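Local coordinates for protein phosphoglycerate kinase (PDB 4NG4) that transfers a phosphoryl group between ATP and 3-phosphoglycerate in glycolysis, catalysing the reversible formation of 1,3-bisphosphoglycerate and ADP, at residues S239-S243 against V293-I299; I299-G303 against A333-T338. All coordinates share one frame; numbering follows the deposited sequence.

Overall arrangement
Both contacts use the short strand 298-300, in the half of the kinase that binds ADP. They share Ile299, and their centres lie about 15 Å apart. Contact 1 is partly buried and closer to the surface: Ser239-Ser243 is held against Val293-Ile299 by two hydrogen bonds, one between backbones and one from a backbone amide to a serine hydroxyl, with apolar contacts around them. Contact 2 is buried. There Ile299-Gly303 meets Ala333-Thr338 through an aromatic pair, a carboxylate bond to the start of helix 336-347, and a magnesium ion. The chain runs from a turn held against a loop and the start of the strand to this metal site. Between the two, the carbonyl of Ile299 makes a weak hydrogen bond to the adenine amino group of ADP.

Contact 1 of 2, residues S239-S243 against V293-I299; sequences SIGKS and VTSNESI
Ser243 and Ile299 meet through a hydroxyl: Ile299 N donates to Ser243 OG at 2.8 Å. The same OG donates to Ile240 O at 2.6 Å, in the plane of that carbonyl. A chi1 of -55° sets OG beside its own backbone N and within reach of both partners. The second bond across the contact is purely backbone: Lys242 N donates to Glu297 O at 2.9 Å, with 154° at the hydrogen. Both bonding groups, Lys242 N and Ser243 OG, belong to a type II' beta turn from Ile240 to Ser243. Ser243 N closes it onto Ile240 O at 3.0 Å, so that carbonyl accepts two bonds. Gly241 takes the positive phi of the turn, and its CA lies 3.6 Å from Thr294 O. Val293 CG1 rests 3.8 Å from Ile240 CA. The extended Lys242 chain runs alongside Asn296, its CD, CE and NZ lying along Asn296 CB. Ile240 CG2 and Ile299 CD1 touch at 4.1 Å, their side chains crossing at about a right angle. Glu297 OE1 braces its own loop by accepting from Thr294 N at 3.0 Å and forms a salt bridge with Lys288. The contact joins the loop after helix 227-235 to edge strand 298-300 of the three-stranded antiparallel sheet, and Ile299 lines the ADP pocket. Ile240, Ser243 and Ile299 all touch Asn230 of that helix, and Ile299 packs on Val273 of strand 272-276.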
# COMPACT_ATOMS: atom_id res chain seq x y z
N SER A 239 20.03 6.31 26.26
CA SER A 239 19.10 7.31 26.79
C SER A 239 18.58 8.19 25.65
O SER A 239 19.36 8.65 24.82
CB SER A 239 19.81 8.18 27.83
OG SER A 239 20.24 7.39 28.93
N ILE A 240 17.27 8.41 25.59
CA ILE A 240 16.70 9.24 24.53
C ILE A 240 15.67 10.27 25.02
O ILE A 240 14.85 10.74 24.24
CB ILE A 240 16.11 8.36 23.41
CG1 ILE A 240 14.86 7.61 23.88
CG2 ILE A 240 17.15 7.36 22.94
CD1 ILE A 240 14.36 6.61 22.88
N GLY A 241 15.73 10.64 26.29
CA GLY A 241 14.90 11.73 26.83
C GLY A 241 13.41 11.50 26.65
O GLY A 241 12.88 10.46 27.01
N LYS A 242 12.73 12.48 26.06
CA LYS A 242 11.31 12.40 25.84
C LYS A 242 10.97 11.94 24.43
O LYS A 242 9.82 12.03 24.01
CB LYS A 242 10.68 13.76 26.16
CG LYS A 242 10.83 14.16 27.66
CD LYS A 242 10.41 15.60 27.99
CE LYS A 242 10.70 15.90 29.48
NZ LYS A 242 10.51 17.32 29.91
N SER A 243 11.94 11.41 23.70
CA SER A 243 11.68 10.88 22.34
C SER A 243 10.53 9.90 22.32
O SER A 243 10.32 9.17 23.28
CB SER A 243 12.91 10.16 21.75
OG SER A 243 14.05 11.00 21.75
N VAL A 293 22.28 12.73 24.36
CA VAL A 293 20.88 13.14 24.51
C VAL A 293 20.50 13.29 25.99
O VAL A 293 20.49 12.30 26.73
CB VAL A 293 19.89 12.14 23.82
CG1 VAL A 293 18.45 12.59 24.00
CG2 VAL A 293 20.21 11.99 22.34
N THR A 294 20.17 14.52 26.39
CA THR A 294 19.83 14.83 27.78
C THR A 294 18.34 14.54 28.03
O THR A 294 17.63 14.07 27.14
CB THR A 294 20.20 16.29 28.13
OG1 THR A 294 19.38 17.21 27.40
CG2 THR A 294 21.68 16.53 27.80
N SER A 295 17.87 14.81 29.25
CA SER A 295 16.61 14.23 29.71
C SER A 295 15.33 14.91 29.23
O SER A 295 14.25 14.35 29.39
CB SER A 295 16.59 14.13 31.24
OG SER A 295 16.32 15.38 31.84
N ASN A 296 15.42 16.10 28.65
CA ASN A 296 14.21 16.70 28.06
C ASN A 296 14.46 17.24 26.67
O ASN A 296 14.04 18.35 26.34
CB ASN A 296 13.56 17.74 28.98
CG ASN A 296 14.48 18.87 29.32
OD1 ASN A 296 15.68 18.81 29.08
ND2 ASN A 296 13.91 19.93 29.89
N GLU A 297 15.14 16.42 25.87
CA GLU A 297 15.23 16.58 24.43
C GLU A 297 14.56 15.37 23.79
O GLU A 297 14.31 14.37 24.45
CB GLU A 297 16.69 16.58 23.99
CG GLU A 297 17.51 17.69 24.56
CD GLU A 297 18.94 17.67 24.02
OE1 GLU A 297 19.72 16.73 24.34
OE2 GLU A 297 19.26 18.61 23.27
N SER A 298 14.28 15.47 22.50
CA SER A 298 13.67 14.36 21.77
C SER A 298 14.34 14.25 20.41
O SER A 298 14.76 15.26 19.85
CB SER A 298 12.16 14.61 21.56
OG SER A 298 11.54 15.16 22.71
N ILE A 299 14.43 13.03 19.90
CA ILE A 299 15.02 12.80 18.58
C ILE A 299 13.98 12.99 17.48
O ILE A 299 12.98 12.30 17.46
CB ILE A 299 15.60 11.38 18.48
CG1 ILE A 299 16.72 11.20 19.53
CG2 ILE A 299 16.13 11.13 17.07
CD1 ILE A 299 17.28 9.78 19.60

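Contact 2 of 2, residues I299-G303 against A333-T338; sequences IFDVG and AFSQGT. With MG (magnesium ion), chain D.
Asp301 and Phe334 face each other with CA atoms 5.4 Å apart, where the chain turns a corner at Asp301 and the loop before helix 336-347 passes by. The arrangement is a magnesium site at the start of that helix, in the nucleotide-binding domain of phosphoglycerate kinase. Asp301 joins its parts. Its OD2 accepts from Gly337 N, a first-turn amide of the helix, at 2.8 Å. The amide approaches on the syn side of the carboxylate, 24° out of its plane. The other oxygen, OD1, binds the metal. The carboxylate is thus held at both oxygens, which limits its rotation. Val302 CG2 lies against Gly337 CA at 3.6 Å. Beside the metal site, the Phe300 ring turns an edge to one face of the Phe334 ring. The centroids are 4.7 Å apart and the planes meet at 52°. Phe300 CB sits over that same face in a CH-pi contact, while Ala333 CB covers the opposite face. Ala276 of strand 272-276 touches both phenylalanines. With chi1 at -56°, Thr338 turns OG1 to the magnesium ion, which it binds at 2.4 Å. Asp301 OD1 at 2.7 Å and Phe334 O at 2.8 Å hold the ion more loosely, and all three distances are long for magnesium-oxygen bonds.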
# COMPACT_ATOMS: atom_id res chain seq x y z
N ILE A 299 14.43 13.03 19.90
CA ILE A 299 15.02 12.80 18.58
C ILE A 299 13.98 12.99 17.48
O ILE A 299 12.98 12.30 17.46
CB ILE A 299 15.60 11.38 18.48
CG1 ILE A 299 16.72 11.20 19.53
CG2 ILE A 299 16.13 11.13 17.07
CD1 ILE A 299 17.28 9.78 19.60
N PHE A 300 14.24 13.92 16.57
CA PHE A 300 13.35 14.20 15.44
C PHE A 300 13.92 13.85 14.06
O PHE A 300 13.23 13.91 13.05
CB PHE A 300 12.96 15.67 15.45
CG PHE A 300 12.32 16.13 16.74
CD1 PHE A 300 11.27 15.44 17.29
CD2 PHE A 300 12.76 17.27 17.37
CE1 PHE A 300 10.67 15.87 18.46
CE2 PHE A 300 12.17 17.71 18.53
CZ PHE A 300 11.12 17.01 19.07
N ASP A 301 15.20 13.49 14.01
CA ASP A 301 15.82 13.15 12.73
C ASP A 301 17.13 12.43 12.99
O ASP A 301 17.67 12.50 14.09
CB ASP A 301 16.10 14.41 11.89
CG ASP A 301 16.00 14.16 10.37
OD1 ASP A 301 15.65 13.03 9.93
OD2 ASP A 301 16.29 15.12 9.60
N VAL A 302 17.61 11.73 11.97
CA VAL A 302 18.96 11.18 11.99
C VAL A 302 19.94 12.29 11.72
O VAL A 302 19.58 13.36 11.23
CB VAL A 302 19.17 10.12 10.88
CG1 VAL A 302 18.22 8.94 11.07
CG2 VAL A 302 18.98 10.77 9.50
N GLY A 303 21.20 12.02 12.02
CA GLY A 303 22.30 12.95 11.75
C GLY A 303 23.04 12.60 10.47
O GLY A 303 22.67 11.65 9.78
N ALA A 333 13.32 21.77 9.68
CA ALA A 333 14.60 21.49 10.33
C ALA A 333 14.84 19.97 10.45
O ALA A 333 15.98 19.48 10.40
CB ALA A 333 14.64 22.14 11.70
N PHE A 334 13.75 19.23 10.57
CA PHE A 334 13.82 17.82 10.90
C PHE A 334 13.60 16.92 9.66
O PHE A 334 13.26 15.74 9.80
CB PHE A 334 12.84 17.55 12.04
CG PHE A 334 13.09 18.43 13.25
CD1 PHE A 334 14.36 18.53 13.81
CD2 PHE A 334 12.07 19.16 13.83
CE1 PHE A 334 14.60 19.32 14.91
CE2 PHE A 334 12.31 19.96 14.93
CZ PHE A 334 13.59 20.04 15.47
N SER A 335 13.87 17.49 8.48
CA SER A 335 13.59 16.84 7.20
C SER A 335 14.84 16.38 6.43
O SER A 335 14.74 15.60 5.47
CB SER A 335 12.80 17.79 6.30
OG SER A 335 13.65 18.79 5.79
N GLN A 336 16.02 16.86 6.84
CA GLN A 336 17.25 16.61 6.09
C GLN A 336 17.49 15.10 5.98
O GLN A 336 17.87 14.62 4.92
CB GLN A 336 18.46 17.37 6.69
CG GLN A 336 19.61 17.71 5.68
CD GLN A 336 20.34 19.07 5.95
OE1 GLN A 336 19.85 19.92 6.71
NE2 GLN A 336 21.49 19.27 5.30
N GLY A 337 17.23 14.37 7.05
CA GLY A 337 17.40 12.91 7.04
C GLY A 337 16.58 12.16 6.00
O GLY A 337 17.09 11.27 5.30
N THR A 338 15.31 12.53 5.89
CA THR A 338 14.36 11.81 5.05
C THR A 338 14.55 12.19 3.59
O THR A 338 14.44 11.35 2.72
CB THR A 338 12.92 12.04 5.51
OG1 THR A 338 12.83 11.66 6.88
CG2 THR A 338 11.93 11.23 4.68
MG MG D . 13.59 13.50 8.18